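Side-chain contact in ORF10 (Moritella marina, PDB 6RIW), which probably condenses acyl chains as the ketosynthase-chain length factor part of a polyunsaturated fatty acid synthase subunit: residues D81-L86 with A176-Q181. Residues are numbered along the deposited sequence; the frame is centred on the assembly and turned at random.
Sequences DYLAGL and AALIAQ
Leu178 extends its side chain with CG anti to the backbone N (chi1 174°), and this carries its two methyl groups off helix 174-183 toward residues 81-86. Tyr82 has the same first torsion (173°), which turns its ring so that an edge meets the leucine. Ring and leucine run alongside one another, pointing opposite ways. Leu178 CD1 lies at the edge of the ring, near the ring plane, 4.0 Å from Tyr82 CE2. The same methyl also meets Leu83, whose CD2 is 4.1 Å from Leu178 CD1. The other branch serves Leu86: Leu178 CD2 and Leu86 CD1 come tip to tip at 3.6 Å. One leucine thus touches three residues, with its branches divided between them. The contact is wholly apolar and small, about 113 Å² in all. All four touching residues are buried.

Both segments belong to the ketosynthase, the first of two thiolase-like domains in this didomain. Here the short helix 80-84 and the residues that follow it pack on helix 174-183. Helix 88-104 joins them: its Leu94 touches both Leu83 and Leu178. On another flank, helix 174-183 lays Ala177 and Ala180 against His189 of strand 189-193. The magnesium site lies elsewhere.

Local bonds shape the turn that presents Leu86. Gly85 N bonds to Tyr82 O at 3.1 Å, and Leu86 N to Leu83 O at 3.2 Å. The polar end of Tyr82 has its partners outside the two segments. Its OH is hydrogen-bonded to Asp167 OD2 and to the hydroxyl of Tyr174, two links that should restrain the ring. Tyr966 stacks on this ring and His165 meets it edge-to-face.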
ATOM      1  N   ASP A  81      24.547  -2.715  -9.443  1.00 20.59           N
ATOM      2  CA  ASP A  81      24.230  -4.135  -9.286  1.00 25.29           C
ATOM      3  C   ASP A  81      23.078  -4.366  -8.307  1.00 23.55           C
ATOM      4  O   ASP A  81      22.252  -5.263  -8.516  1.00 27.69           O
ATOM      5  CB  ASP A  81      25.471  -4.895  -8.832  1.00 27.67           C
ATOM      6  CG  ASP A  81      26.585  -4.832  -9.860  1.00 40.24           C
ATOM      7  OD1 ASP A  81      27.632  -4.214  -9.565  1.00 45.87           O
ATOM      8  OD2 ASP A  81      26.398  -5.388 -10.967  1.00 43.93           O
ATOM      9  N   TYR A  82      23.009  -3.583  -7.235  1.00 18.36           N
ATOM     10  CA  TYR A  82      21.858  -3.690  -6.337  1.00 18.99           C
ATOM     11  C   TYR A  82      20.559  -3.313  -7.053  1.00 18.93           C
ATOM     12  O   TYR A  82      19.567  -4.049  -6.989  1.00 16.86           O
ATOM     13  CB  TYR A  82      22.077  -2.807  -5.110  1.00 16.84           C
ATOM     14  CG  TYR A  82      20.860  -2.720  -4.212  1.00 17.68           C
ATOM     15  CD1 TYR A  82      20.420  -3.826  -3.497  1.00 18.74           C
ATOM     16  CD2 TYR A  82      20.147  -1.537  -4.099  1.00 17.26           C
ATOM     17  CE1 TYR A  82      19.293  -3.750  -2.662  1.00 19.45           C
ATOM     18  CE2 TYR A  82      19.027  -1.448  -3.272  1.00 16.35           C
ATOM     19  CZ  TYR A  82      18.607  -2.549  -2.561  1.00 16.71           C
ATOM     20  OH  TYR A  82      17.481  -2.447  -1.762  1.00 16.25           O
ATOM     21  N   LEU A  83      20.536  -2.157  -7.724  1.00 16.01           N
ATOM     22  CA  LEU A  83      19.300  -1.719  -8.381  1.00 14.88           C
ATOM     23  C   LEU A  83      18.903  -2.646  -9.520  1.00 18.42           C
ATOM     24  O   LEU A  83      17.708  -2.833  -9.779  1.00 15.66           O
ATOM     25  CB  LEU A  83      19.440  -0.295  -8.913  1.00 13.87           C
ATOM     26  CG  LEU A  83      19.760   0.737  -7.850  1.00 15.89           C
ATOM     27  CD1 LEU A  83      19.883   2.128  -8.456  1.00 15.73           C
ATOM     28  CD2 LEU A  83      18.651   0.704  -6.786  1.00 14.50           C
ATOM     29  N   ALA A  84      19.886  -3.215 -10.226  1.00 18.17           N
ATOM     30  CA  ALA A  84      19.601  -4.158 -11.301  1.00 18.53           C
ATOM     31  C   ALA A  84      18.873  -5.403 -10.814  1.00 20.79           C
ATOM     32  O   ALA A  84      18.195  -6.053 -11.611  1.00 21.93           O
ATOM     33  CB  ALA A  84      20.904  -4.573 -11.997  1.00 21.00           C
ATOM     34  N   GLY A  85      19.012  -5.761  -9.546  1.00 18.43           N
ATOM     35  CA  GLY A  85      18.380  -6.945  -9.009  1.00 22.00           C
ATOM     36  C   GLY A  85      17.024  -6.709  -8.380  1.00 19.33           C
ATOM     37  O   GLY A  85      16.509  -7.602  -7.703  1.00 19.99           O
ATOM     38  N   LEU A  86      16.418  -5.549  -8.593  1.00 18.06           N
ATOM     39  CA  LEU A  86      15.113  -5.253  -8.021  1.00 16.40           C
ATOM     40  C   LEU A  86      14.022  -5.386  -9.081  1.00 17.06           C
ATOM     41  O   LEU A  86      14.278  -5.313 -10.289  1.00 15.91           O
ATOM     42  CB  LEU A  86      15.108  -3.853  -7.394  1.00 15.17           C
ATOM     43  CG  LEU A  86      16.080  -3.621  -6.226  1.00 15.58           C
ATOM     44  CD1 LEU A  86      16.008  -2.179  -5.759  1.00 14.30           C
ATOM     45  CD2 LEU A  86      15.737  -4.544  -5.072  1.00 19.31           C
ATOM     46  N   ALA A 176       9.170   3.816  -2.026  1.00 12.97           N
ATOM     47  CA  ALA A 176       9.276   5.259  -1.826  1.00 12.07           C
ATOM     48  C   ALA A 176      10.580   5.627  -1.116  1.00 17.12           C
ATOM     49  O   ALA A 176      11.220   6.625  -1.459  1.00 15.32           O
ATOM     50  CB  ALA A 176       8.076   5.775  -1.036  1.00 13.39           C
ATOM     51  N   ALA A 177      10.986   4.839  -0.119  1.00 13.69           N
ATOM     52  CA  ALA A 177      12.259   5.103   0.548  1.00 15.13           C
ATOM     53  C   ALA A 177      13.434   4.847  -0.386  1.00 15.73           C
ATOM     54  O   ALA A 177      14.465   5.517  -0.286  1.00 16.24           O
ATOM     55  CB  ALA A 177      12.379   4.239   1.812  1.00 15.60           C
ATOM     56  N   LEU A 178      13.305   3.877  -1.287  1.00 14.30           N
ATOM     57  CA  LEU A 178      14.381   3.604  -2.224  1.00 13.85           C
ATOM     58  C   LEU A 178      14.551   4.754  -3.203  1.00 17.02           C
ATOM     59  O   LEU A 178      15.682   5.145  -3.524  1.00 14.95           O
ATOM     60  CB  LEU A 178      14.095   2.313  -2.975  1.00 15.24           C
ATOM     61  CG  LEU A 178      15.081   1.992  -4.093  1.00 16.87           C
ATOM     62  CD1 LEU A 178      16.326   1.435  -3.481  1.00 18.99           C
ATOM     63  CD2 LEU A 178      14.484   0.961  -5.031  1.00 20.74           C
ATOM     64  N   ILE A 179      13.436   5.292  -3.694  1.00 14.34           N
ATOM     65  CA  ILE A 179      13.482   6.490  -4.526  1.00 15.94           C
ATOM     66  C   ILE A 179      14.186   7.621  -3.786  1.00 16.31           C
ATOM     67  O   ILE A 179      15.055   8.302  -4.343  1.00 18.25           O
ATOM     68  CB  ILE A 179      12.061   6.882  -4.967  1.00 15.18           C
ATOM     69  CG1 ILE A 179      11.621   5.948  -6.103  1.00 15.25           C
ATOM     70  CG2 ILE A 179      11.989   8.370  -5.366  1.00 16.94           C
ATOM     71  CD1 ILE A 179      10.128   5.926  -6.322  1.00 16.01           C
ATOM     72  N   ALA A 180      13.834   7.831  -2.510  1.00 13.84           N
ATOM     73  CA  ALA A 180      14.452   8.920  -1.756  1.00 14.16           C
ATOM     74  C   ALA A 180      15.958   8.718  -1.653  1.00 18.55           C
ATOM     75  O   ALA A 180      16.738   9.657  -1.873  1.00 16.64           O
ATOM     76  CB  ALA A 180      13.819   9.035  -0.361  1.00 14.93           C
ATOM     77  N   GLN A 181      16.392   7.485  -1.370  1.00 15.75           N
ATOM     78  CA  GLN A 181      17.825   7.265  -1.218  1.00 19.89           C
ATOM     79  C   GLN A 181      18.541   7.337  -2.559  1.00 18.89           C
ATOM     80  O   GLN A 181      19.595   7.977  -2.660  1.00 19.03           O
ATOM     81  CB  GLN A 181      18.122   5.931  -0.516  1.00 18.30           C
ATOM     82  CG  GLN A 181      19.630   5.752  -0.258  1.00 20.47           C
ATOM     83  CD  GLN A 181      19.968   4.591   0.670  1.00 26.78           C
ATOM     84  OE1 GLN A 181      19.156   3.686   0.912  1.00 26.89           O
ATOM     85  NE2 GLN A 181      21.176   4.624   1.206  1.00 24.84           N
TER